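Local coordinates for DnaJ homolog subfamily C member 10 (Mus musculus, PDB 3APQ), which reduces disulfides in the endoplasmic reticulum, serving both correct folding and degradation of misfolded proteins, and is represented by a fragment with its J and first thioredoxin domains, at residues 3-8 and 59-64; 119-124 and 173-178; 127-132 and 168-173. All blocks are in the same frame, centred on the assembly; numbering follows the deposited sequence.

Contact 1. Residues 3-8 and 59-64; sequences NFYSLL and DLRKKY. Unlike the reference sequence in segment 59-64: D59 (reference His).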
loop_
_atom_site.group_PDB
_atom_site.type_symbol
_atom_site.label_atom_id
_atom_site.label_comp_id
_atom_site.label_asym_id
_atom_site.label_seq_id
_atom_site.Cartn_x
_atom_site.Cartn_y
_atom_site.Cartn_z
ATOM N N ASN A 3 -11.703 -18.886 -10.619
ATOM C CA ASN A 3 -10.563 -18.825 -9.723
ATOM C C ASN A 3 -10.498 -17.410 -9.203
ATOM O O ASN A 3 -11.264 -16.544 -9.662
ATOM C CB ASN A 3 -9.259 -19.208 -10.476
ATOM C CG ASN A 3 -8.984 -18.318 -11.681
ATOM O OD1 ASN A 3 -8.731 -17.124 -11.547
ATOM N ND2 ASN A 3 -9.004 -18.923 -12.870
ATOM N N PHE A 4 -9.591 -17.138 -8.259
ATOM C CA PHE A 4 -9.593 -15.829 -7.626
ATOM C C PHE A 4 -9.325 -14.682 -8.576
ATOM O O PHE A 4 -9.818 -13.564 -8.366
ATOM C CB PHE A 4 -8.598 -15.772 -6.440
ATOM C CG PHE A 4 -9.004 -16.580 -5.246
ATOM C CD1 PHE A 4 -10.345 -16.958 -5.036
ATOM C CD2 PHE A 4 -8.039 -16.924 -4.291
ATOM C CE1 PHE A 4 -10.712 -17.688 -3.931
ATOM C CE2 PHE A 4 -8.388 -17.647 -3.173
ATOM C CZ PHE A 4 -9.748 -18.042 -2.993
ATOM N N TYR A 5 -8.463 -14.949 -9.558
ATOM C CA TYR A 5 -8.110 -13.974 -10.580
ATOM C C TYR A 5 -9.311 -13.590 -11.441
ATOM O O TYR A 5 -9.635 -12.416 -11.577
ATOM C CB TYR A 5 -6.994 -14.581 -11.439
ATOM C CG TYR A 5 -5.720 -14.737 -10.648
ATOM C CD1 TYR A 5 -5.021 -13.622 -10.241
ATOM C CD2 TYR A 5 -5.236 -15.989 -10.312
ATOM C CE1 TYR A 5 -3.833 -13.748 -9.497
ATOM C CE2 TYR A 5 -4.067 -16.155 -9.571
ATOM C CZ TYR A 5 -3.369 -15.024 -9.182
ATOM O OH TYR A 5 -2.220 -15.154 -8.457
ATOM N N SER A 6 -9.973 -14.593 -12.023
ATOM C CA SER A 6 -11.124 -14.304 -12.868
ATOM C C SER A 6 -12.279 -13.728 -12.052
ATOM O O SER A 6 -13.029 -12.892 -12.565
ATOM C CB SER A 6 -11.504 -15.530 -13.699
ATOM O OG SER A 6 -11.915 -16.604 -12.870
ATOM N N LEU A 7 -12.381 -14.084 -10.761
ATOM C CA LEU A 7 -13.401 -13.460 -9.919
ATOM C C LEU A 7 -13.183 -11.948 -9.830
ATOM O O LEU A 7 -14.141 -11.134 -9.877
ATOM C CB LEU A 7 -13.416 -14.106 -8.535
ATOM C CG LEU A 7 -14.633 -13.782 -7.651
ATOM C CD1 LEU A 7 -15.996 -14.276 -8.228
ATOM C CD2 LEU A 7 -14.389 -14.353 -6.218
ATOM N N LEU A 8 -11.927 -11.544 -9.690
ATOM C CA LEU A 8 -11.624 -10.106 -9.656
ATOM C C LEU A 8 -11.506 -9.474 -11.044
ATOM O O LEU A 8 -11.430 -8.245 -11.141
ATOM C CB LEU A 8 -10.326 -9.849 -8.895
ATOM C CG LEU A 8 -10.396 -10.246 -7.405
ATOM C CD1 LEU A 8 -9.070 -10.010 -6.648
ATOM C CD2 LEU A 8 -11.564 -9.579 -6.677
ATOM N N ASP A 59 2.720 -14.595 0.498
ATOM C CA ASP A 59 2.791 -16.013 0.859
ATOM C C ASP A 59 1.535 -16.780 0.460
ATOM O O ASP A 59 1.600 -17.898 -0.059
ATOM C CB ASP A 59 3.014 -16.183 2.373
ATOM C CG ASP A 59 4.429 -15.908 2.773
ATOM O OD1 ASP A 59 5.147 -16.893 3.083
ATOM O OD2 ASP A 59 4.839 -14.719 2.759
ATOM N N LEU A 60 0.383 -16.183 0.761
ATOM C CA LEU A 60 -0.908 -16.826 0.504
ATOM C C LEU A 60 -1.175 -16.925 -1.001
ATOM O O LEU A 60 -1.724 -17.938 -1.491
ATOM C CB LEU A 60 -2.032 -16.048 1.204
ATOM C CG LEU A 60 -1.991 -15.791 2.740
ATOM C CD1 LEU A 60 -3.288 -15.148 3.246
ATOM C CD2 LEU A 60 -1.651 -17.055 3.529
ATOM N N ARG A 61 -0.839 -15.856 -1.738
ATOM C CA ARG A 61 -0.965 -15.914 -3.210
ATOM C C ARG A 61 -0.063 -17.017 -3.809
ATOM O O ARG A 61 -0.453 -17.718 -4.742
ATOM C CB ARG A 61 -0.550 -14.572 -3.825
ATOM C CG ARG A 61 -0.862 -14.486 -5.327
ATOM C CD ARG A 61 -0.624 -13.051 -5.800
ATOM N NE ARG A 61 -0.808 -12.992 -7.258
ATOM C CZ ARG A 61 -0.479 -11.940 -8.001
ATOM N NH1 ARG A 61 0.084 -10.847 -7.452
ATOM N NH2 ARG A 61 -0.669 -11.993 -9.308
ATOM N N LYS A 62 1.169 -17.120 -3.316
ATOM C CA LYS A 62 2.103 -18.136 -3.844
ATOM C C LYS A 62 1.539 -19.548 -3.661
ATOM O O LYS A 62 1.583 -20.407 -4.564
ATOM C CB LYS A 62 3.390 -17.997 -3.074
ATOM C CG LYS A 62 4.567 -18.893 -3.564
ATOM C CD LYS A 62 5.893 -18.342 -2.977
ATOM C CE LYS A 62 5.901 -16.800 -2.990
ATOM N NZ LYS A 62 6.945 -16.179 -2.070
ATOM N N LYS A 63 1.015 -19.764 -2.467
ATOM C CA LYS A 63 0.375 -21.015 -2.109
ATOM C C LYS A 63 -0.838 -21.277 -3.016
ATOM O O LYS A 63 -0.960 -22.353 -3.561
ATOM C CB LYS A 63 -0.057 -20.965 -0.649
ATOM C CG LYS A 63 -0.214 -22.342 -0.020
ATOM C CD LYS A 63 -0.761 -22.272 1.427
ATOM C CE LYS A 63 -1.168 -23.680 1.898
ATOM N NZ LYS A 63 -1.767 -23.685 3.279
ATOM N N TYR A 64 -1.697 -20.265 -3.190
ATOM C CA TYR A 64 -2.855 -20.369 -4.078
ATOM C C TYR A 64 -2.461 -20.680 -5.518
ATOM O O TYR A 64 -3.105 -21.491 -6.179
ATOM C CB TYR A 64 -3.682 -19.058 -4.035
ATOM C CG TYR A 64 -4.900 -19.104 -4.935
ATOM C CD1 TYR A 64 -6.036 -19.845 -4.548
ATOM C CD2 TYR A 64 -4.914 -18.460 -6.185
ATOM C CE1 TYR A 64 -7.175 -19.928 -5.353
ATOM C CE2 TYR A 64 -6.081 -18.517 -7.021
ATOM C CZ TYR A 64 -7.194 -19.269 -6.589
ATOM O OH TYR A 64 -8.383 -19.355 -7.302
#
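R61 meets Y5 with its guanidinium edge: NE donates to the phenol oxygen, R61 NE to Y5 OH being 2.8 Å with an almost straight N-H...O angle of 170°. The oxygen lies in the guanidinium plane; the guanidinium and ring planes are 53° apart, and the two side chains cross at about a right angle. An arginine suits the place because its chain, extended from CG to NE, bridges the distance between segments 4-8 and 59-64, whose axes approach to 13.4 Å. Its NH2 is hydrogen-bonded to the carbonyls of K12 and A14, and Y5 OH also pairs with D65, so each polar end has further partners that help fix its position. The two helices belong to the J domain, the Hsp70-binding module of this protein, and are its first and last helices.

One turn on, Y64 reaches across with CG anti to the backbone N (chi1 -180°). Its ring lies over one face of F4 in an offset stack, centroids 4.2 Å apart, with F4 CD2 above the centre of the tyrosine ring. At the edge of that ring sit N3 CB and Y5 CE2, the latter 4.0 Å from Y64 CE2. The hydroxyl accepts from the backbone: F4 N to Y64 OH is 2.7 Å. First-turn amides of a helix lack acceptors within it; here Y64 serves F4, and the N-cap N3 serves S6 through OD1, while S6 OG accepts from N3 N to complete a capping box. A leucine in place of Y64 would probably deprive F4 N of this acceptor and the F4 face of its flat cover. F4 also packs against R50 and A51 of helix 41-55.

Contact 2. Residues 119-124 and 173-178; sequences VNFYSP and FIFRSG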
loop_
_atom_site.group_PDB
_atom_site.type_symbol
_atom_site.label_atom_id
_atom_site.label_comp_id
_atom_site.label_asym_id
_atom_site.label_seq_id
_atom_site.Cartn_x
_atom_site.Cartn_y
_atom_site.Cartn_z
ATOM N N VAL A 119 10.298 7.257 2.305
ATOM C CA VAL A 119 9.119 6.420 2.466
ATOM C C VAL A 119 8.176 6.936 3.578
ATOM O O VAL A 119 8.608 7.274 4.690
ATOM C CB VAL A 119 9.551 4.968 2.792
ATOM C CG1 VAL A 119 8.296 4.040 3.013
ATOM C CG2 VAL A 119 10.438 4.451 1.659
ATOM N N ASN A 120 6.895 7.002 3.229
ATOM C CA ASN A 120 5.822 7.391 4.116
ATOM C C ASN A 120 5.181 6.114 4.624
ATOM O O ASN A 120 4.536 5.388 3.827
ATOM C CB ASN A 120 4.798 8.204 3.324
ATOM C CG ASN A 120 3.547 8.527 4.113
ATOM O OD1 ASN A 120 3.436 8.197 5.294
ATOM N ND2 ASN A 120 2.623 9.232 3.474
ATOM N N PHE A 121 5.379 5.843 5.917
ATOM C CA PHE A 121 4.751 4.713 6.621
ATOM C C PHE A 121 3.440 5.223 7.199
ATOM O O PHE A 121 3.424 6.106 8.075
ATOM C CB PHE A 121 5.622 4.172 7.769
ATOM C CG PHE A 121 6.875 3.478 7.308
ATOM C CD1 PHE A 121 6.911 2.104 7.186
ATOM C CD2 PHE A 121 8.029 4.218 7.053
ATOM C CE1 PHE A 121 8.080 1.467 6.757
ATOM C CE2 PHE A 121 9.201 3.589 6.604
ATOM C CZ PHE A 121 9.216 2.213 6.471
ATOM N N TYR A 122 2.347 4.697 6.694
ATOM C CA TYR A 122 1.010 5.174 7.112
ATOM C C TYR A 122 0.148 4.002 7.582
ATOM O O TYR A 122 0.563 2.844 7.529
ATOM C CB TYR A 122 0.382 5.980 5.933
ATOM C CG TYR A 122 0.061 5.135 4.704
ATOM C CD1 TYR A 122 -1.202 4.589 4.576
ATOM C CD2 TYR A 122 0.995 4.873 3.689
ATOM C CE1 TYR A 122 -1.555 3.779 3.517
ATOM C CE2 TYR A 122 0.615 4.015 2.555
ATOM C CZ TYR A 122 -0.667 3.509 2.501
ATOM O OH TYR A 122 -1.184 2.709 1.466
ATOM N N SER A 123 -1.056 4.284 8.088
ATOM C CA SER A 123 -1.937 3.234 8.546
ATOM C C SER A 123 -3.364 3.654 8.174
ATOM O O SER A 123 -3.646 4.854 8.123
ATOM C CB SER A 123 -1.776 3.019 10.051
ATOM O OG SER A 123 -2.705 2.085 10.561
ATOM N N PRO A 124 -4.243 2.669 7.878
ATOM C CA PRO A 124 -5.630 3.015 7.572
ATOM C C PRO A 124 -6.289 3.671 8.827
ATOM O O PRO A 124 -5.864 3.417 9.958
ATOM C CB PRO A 124 -6.278 1.637 7.259
ATOM C CG PRO A 124 -5.372 0.612 7.872
ATOM C CD PRO A 124 -3.988 1.232 7.651
ATOM N N PHE A 173 10.638 8.315 6.655
ATOM C CA PHE A 173 12.054 7.978 6.854
ATOM C C PHE A 173 12.736 7.973 5.522
ATOM O O PHE A 173 12.175 7.476 4.517
ATOM C CB PHE A 173 12.195 6.578 7.415
ATOM C CG PHE A 173 11.948 6.465 8.900
ATOM C CD1 PHE A 173 13.001 6.702 9.815
ATOM C CD2 PHE A 173 10.700 6.088 9.396
ATOM C CE1 PHE A 173 12.803 6.566 11.220
ATOM C CE2 PHE A 173 10.495 5.942 10.796
ATOM C CZ PHE A 173 11.544 6.194 11.699
ATOM N N ILE A 174 13.968 8.460 5.502
ATOM C CA ILE A 174 14.748 8.362 4.280
ATOM C C ILE A 174 15.827 7.271 4.439
ATOM O O ILE A 174 16.432 7.113 5.528
ATOM C CB ILE A 174 15.206 9.754 3.853
ATOM C CG1 ILE A 174 15.676 9.764 2.414
ATOM C CG2 ILE A 174 16.258 10.297 4.790
ATOM C CD1 ILE A 174 15.562 11.162 1.747
ATOM N N PHE A 175 16.007 6.463 3.389
ATOM C CA PHE A 175 16.873 5.257 3.475
ATOM C C PHE A 175 17.859 5.260 2.307
ATOM O O PHE A 175 17.525 5.641 1.170
ATOM C CB PHE A 175 16.043 3.956 3.304
ATOM C CG PHE A 175 15.015 3.708 4.363
ATOM C CD1 PHE A 175 15.346 2.972 5.511
ATOM C CD2 PHE A 175 13.700 4.183 4.205
ATOM C CE1 PHE A 175 14.385 2.695 6.529
ATOM C CE2 PHE A 175 12.731 3.934 5.209
ATOM C CZ PHE A 175 13.093 3.199 6.397
ATOM N N ARG A 176 19.074 4.785 2.562
ATOM C CA ARG A 176 19.944 4.385 1.459
ATOM C C ARG A 176 20.876 3.272 1.957
ATOM O O ARG A 176 21.522 3.434 3.001
ATOM C CB ARG A 176 20.751 5.559 0.906
ATOM C CG ARG A 176 21.405 5.252 -0.462
ATOM C CD ARG A 176 22.740 5.934 -0.647
ATOM N NE ARG A 176 22.869 7.131 0.183
ATOM C CZ ARG A 176 22.629 8.379 -0.223
ATOM N NH1 ARG A 176 22.223 8.628 -1.477
ATOM N NH2 ARG A 176 22.786 9.391 0.637
ATOM N N SER A 177 20.923 2.157 1.223
ATOM C CA SER A 177 21.856 1.078 1.539
ATOM C C SER A 177 23.182 1.603 2.092
ATOM O O SER A 177 23.783 2.528 1.536
ATOM C CB SER A 177 22.153 0.237 0.295
ATOM O OG SER A 177 22.951 -0.867 0.668
ATOM N N GLY A 178 23.632 1.004 3.198
ATOM C CA GLY A 178 24.917 1.401 3.771
ATOM C C GLY A 178 24.826 2.579 4.728
ATOM O O GLY A 178 25.820 2.921 5.391
#
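The rings of F121 and F175 meet edge against edge, each holding the other's nearest carbon near its own plane, with F121 CE2 3.8 Å from F175 CE2. One face of the F121 ring is covered by V119 CG1 from two residues back on the same strand. The edge of F175 also receives V119, whose CB stands 4.1 Å from F175 CE2. F173 comes to F121 at about a right angle and touches with the rim of its ring, F173 CD2 lying 4.0 Å from F121 CD2. F121 and F175, starting from neighbouring strands, come from opposite directions; with CG beside the backbone N (chi1 -69° in F121) the ring lies where its CE2 edge meets F175. Flat, wholly apolar rings suit this patch: they pack rim to rim on the sheet face that carries V119 and F173 without bringing in a polar atom that would need a partner.

Beneath the rings the backbones join. V119 and F173 form an antiparallel hydrogen-bonded pair: V119 N to F173 O is 2.9 Å, and F173 N to V119 O is 3.0 Å. The short strand segments are 136° apart in direction, reflecting the twist of the sheet, and backbone pairing goes on at F121 with S171. F175 sets its ring edge-to-face with F107 of helix 104-113, whereas N120, pointing away from the partner strand, packs on L132 and W136 of helix 127-142; helices thus cover both faces. This is the core of a thioredoxin fold, in which strand 117-122, central in the sheet and leading to the CxxC disulfide, pairs antiparallel with strand 171-175, the first strand of the closing beta-hairpin.

Contact 3. Residues 127-132 and 168-173; sequences SHCHDL and SYPSLF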
loop_
_atom_site.group_PDB
_atom_site.type_symbol
_atom_site.label_atom_id
_atom_site.label_comp_id
_atom_site.label_asym_id
_atom_site.label_seq_id
_atom_site.Cartn_x
_atom_site.Cartn_y
_atom_site.Cartn_z
ATOM N N SER A 127 -6.037 9.986 10.695
ATOM C CA SER A 127 -6.429 11.337 10.258
ATOM C C SER A 127 -5.208 12.138 9.820
ATOM O O SER A 127 -5.278 12.857 8.830
ATOM C CB SER A 127 -7.194 12.082 11.365
ATOM O OG SER A 127 -7.679 13.328 10.909
ATOM N N HIS A 128 -4.097 12.003 10.551
ATOM C CA HIS A 128 -2.847 12.724 10.164
ATOM C C HIS A 128 -2.233 12.236 8.849
ATOM O O HIS A 128 -1.624 13.043 8.076
ATOM C CB HIS A 128 -1.795 12.651 11.264
ATOM C CG HIS A 128 -2.168 13.392 12.518
ATOM N ND1 HIS A 128 -2.233 14.764 12.582
ATOM C CD2 HIS A 128 -2.464 12.944 13.768
ATOM C CE1 HIS A 128 -2.548 15.135 13.815
ATOM N NE2 HIS A 128 -2.699 14.046 14.556
ATOM N N CYS A 129 -2.419 10.942 8.579
ATOM C CA CYS A 129 -2.022 10.332 7.305
ATOM C C CYS A 129 -2.880 10.928 6.192
ATOM O O CYS A 129 -2.332 11.300 5.154
ATOM C CB CYS A 129 -2.159 8.788 7.367
ATOM S SG CYS A 129 -1.171 8.059 8.718
ATOM N N HIS A 130 -4.194 11.037 6.384
ATOM C CA HIS A 130 -5.010 11.632 5.339
ATOM C C HIS A 130 -4.689 13.095 5.110
ATOM O O HIS A 130 -4.771 13.606 3.952
ATOM C CB HIS A 130 -6.503 11.394 5.587
ATOM C CG HIS A 130 -6.952 10.052 5.098
ATOM N ND1 HIS A 130 -7.669 9.884 3.932
ATOM C CD2 HIS A 130 -6.719 8.808 5.578
ATOM C CE1 HIS A 130 -7.872 8.591 3.726
ATOM N NE2 HIS A 130 -7.298 7.920 4.702
ATOM N N ASP A 131 -4.303 13.772 6.175
ATOM C CA ASP A 131 -4.004 15.162 6.057
ATOM C C ASP A 131 -2.766 15.349 5.200
ATOM O O ASP A 131 -2.698 16.297 4.427
ATOM C CB ASP A 131 -3.732 15.776 7.442
ATOM C CG ASP A 131 -5.011 16.072 8.233
ATOM O OD1 ASP A 131 -6.122 15.889 7.691
ATOM O OD2 ASP A 131 -4.897 16.485 9.416
ATOM N N LEU A 132 -1.792 14.476 5.389
ATOM C CA LEU A 132 -0.506 14.507 4.685
ATOM C C LEU A 132 -0.610 14.016 3.206
ATOM O O LEU A 132 0.092 14.505 2.330
ATOM C CB LEU A 132 0.518 13.683 5.459
ATOM C CG LEU A 132 1.810 13.416 4.710
ATOM C CD1 LEU A 132 2.601 14.738 4.479
ATOM C CD2 LEU A 132 2.698 12.395 5.487
ATOM N N SER A 168 3.858 4.880 15.252
ATOM C CA SER A 168 2.890 5.961 15.191
ATOM C C SER A 168 2.935 6.449 13.729
ATOM O O SER A 168 3.892 6.138 13.002
ATOM C CB SER A 168 3.241 7.041 16.179
ATOM O OG SER A 168 4.440 7.673 15.775
ATOM N N TYR A 169 1.869 7.117 13.284
ATOM C CA TYR A 169 1.689 7.373 11.855
ATOM C C TYR A 169 1.231 8.805 11.656
ATOM O O TYR A 169 0.541 9.356 12.497
ATOM C CB TYR A 169 0.654 6.394 11.299
ATOM C CG TYR A 169 0.884 5.008 11.809
ATOM C CD1 TYR A 169 1.786 4.146 11.172
ATOM C CD2 TYR A 169 0.242 4.569 12.956
ATOM C CE1 TYR A 169 1.992 2.859 11.656
ATOM C CE2 TYR A 169 0.450 3.312 13.450
ATOM C CZ TYR A 169 1.339 2.455 12.793
ATOM O OH TYR A 169 1.546 1.197 13.341
ATOM N N PRO A 170 1.610 9.422 10.538
ATOM C CA PRO A 170 2.566 8.898 9.552
ATOM C C PRO A 170 3.980 8.960 10.097
ATOM O O PRO A 170 4.272 9.795 10.969
ATOM C CB PRO A 170 2.424 9.875 8.359
ATOM C CG PRO A 170 1.973 11.172 9.022
ATOM C CD PRO A 170 1.113 10.777 10.208
ATOM N N SER A 171 4.850 8.076 9.615
ATOM C CA SER A 171 6.281 8.154 9.944
ATOM C C SER A 171 7.049 8.200 8.637
ATOM O O SER A 171 6.849 7.359 7.759
ATOM C CB SER A 171 6.719 6.974 10.830
ATOM O OG SER A 171 6.366 7.297 12.152
ATOM N N LEU A 172 7.853 9.234 8.467
ATOM C CA LEU A 172 8.537 9.416 7.189
ATOM C C LEU A 172 10.045 9.233 7.410
ATOM O O LEU A 172 10.646 9.906 8.258
ATOM C CB LEU A 172 8.276 10.805 6.571
ATOM C CG LEU A 172 6.860 11.446 6.516
ATOM C CD1 LEU A 172 6.729 12.673 5.626
ATOM C CD2 LEU A 172 5.701 10.542 6.277
ATOM N N PHE A 173 10.638 8.315 6.655
ATOM C CA PHE A 173 12.054 7.978 6.854
ATOM C C PHE A 173 12.736 7.973 5.522
ATOM O O PHE A 173 12.175 7.476 4.517
ATOM C CB PHE A 173 12.195 6.578 7.415
ATOM C CG PHE A 173 11.948 6.465 8.900
ATOM C CD1 PHE A 173 13.001 6.702 9.815
ATOM C CD2 PHE A 173 10.700 6.088 9.396
ATOM C CE1 PHE A 173 12.803 6.566 11.220
ATOM C CE2 PHE A 173 10.495 5.942 10.796
ATOM C CZ PHE A 173 11.544 6.194 11.699
#
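C129 presses its sulfur into the bend of the chain at Y169 and P170, where the packing is tight: SG lies 3.6 Å from Y169 CB and 3.6 Å from P170 N. The peptide bond before P170 is cis, making P170 the cis-proline characteristic of the thioredoxin fold, next to the redox-active cysteines. Cysteine is needed here for the disulfide with C126, and its short side chain lets SG lie close against the Y169-P170 bend. One turn further, L132 brings CD2 against the CB-CG edge of the proline ring, 3.8 Å from P170 CG, and meets L172 tip to tip, L132 CD2 to L172 CD2 being 3.6 Å. Having CG anti to the backbone N (chi1 169°) places the CD2 branch between P170 and L172. The end of the Y169 side chain leads away from the helix, and that side chain packs on S123, C126 and C154. The solvent side is looser: H128 is exposed and touches P170 with its CB alone, 3.6 Å from P170 CD. No hydrogen bond links the two segments. Helix 127-142 is thereby laid against the sheet by its first turns, with strand 117-122 lending Y122 to C129, and N120 to P170 and L172.

How the contacts relate
Contacts 2 and 3 are two parts of one thioredoxin domain, their centres 11 Å apart, while contact 1 stands in the J domain, with its centre 28 Å from that of contact 2 and 31 Å from that of contact 3. The J-domain contact touches neither; its nearest atoms are about 16 Å from contact 2 and about 19 Å from contact 3. The thioredoxin pair shares F173 on strand 171-175 and is stitched by a probable hydrogen bond from F121 N to S171 O, 2.8 Å. Contact 3 holds C129 of the redox-active disulfide, whereas the F121 side chain of contact 2 lies near the CxxC residues without touching them; strand 117-122 leads on to helix 127-142.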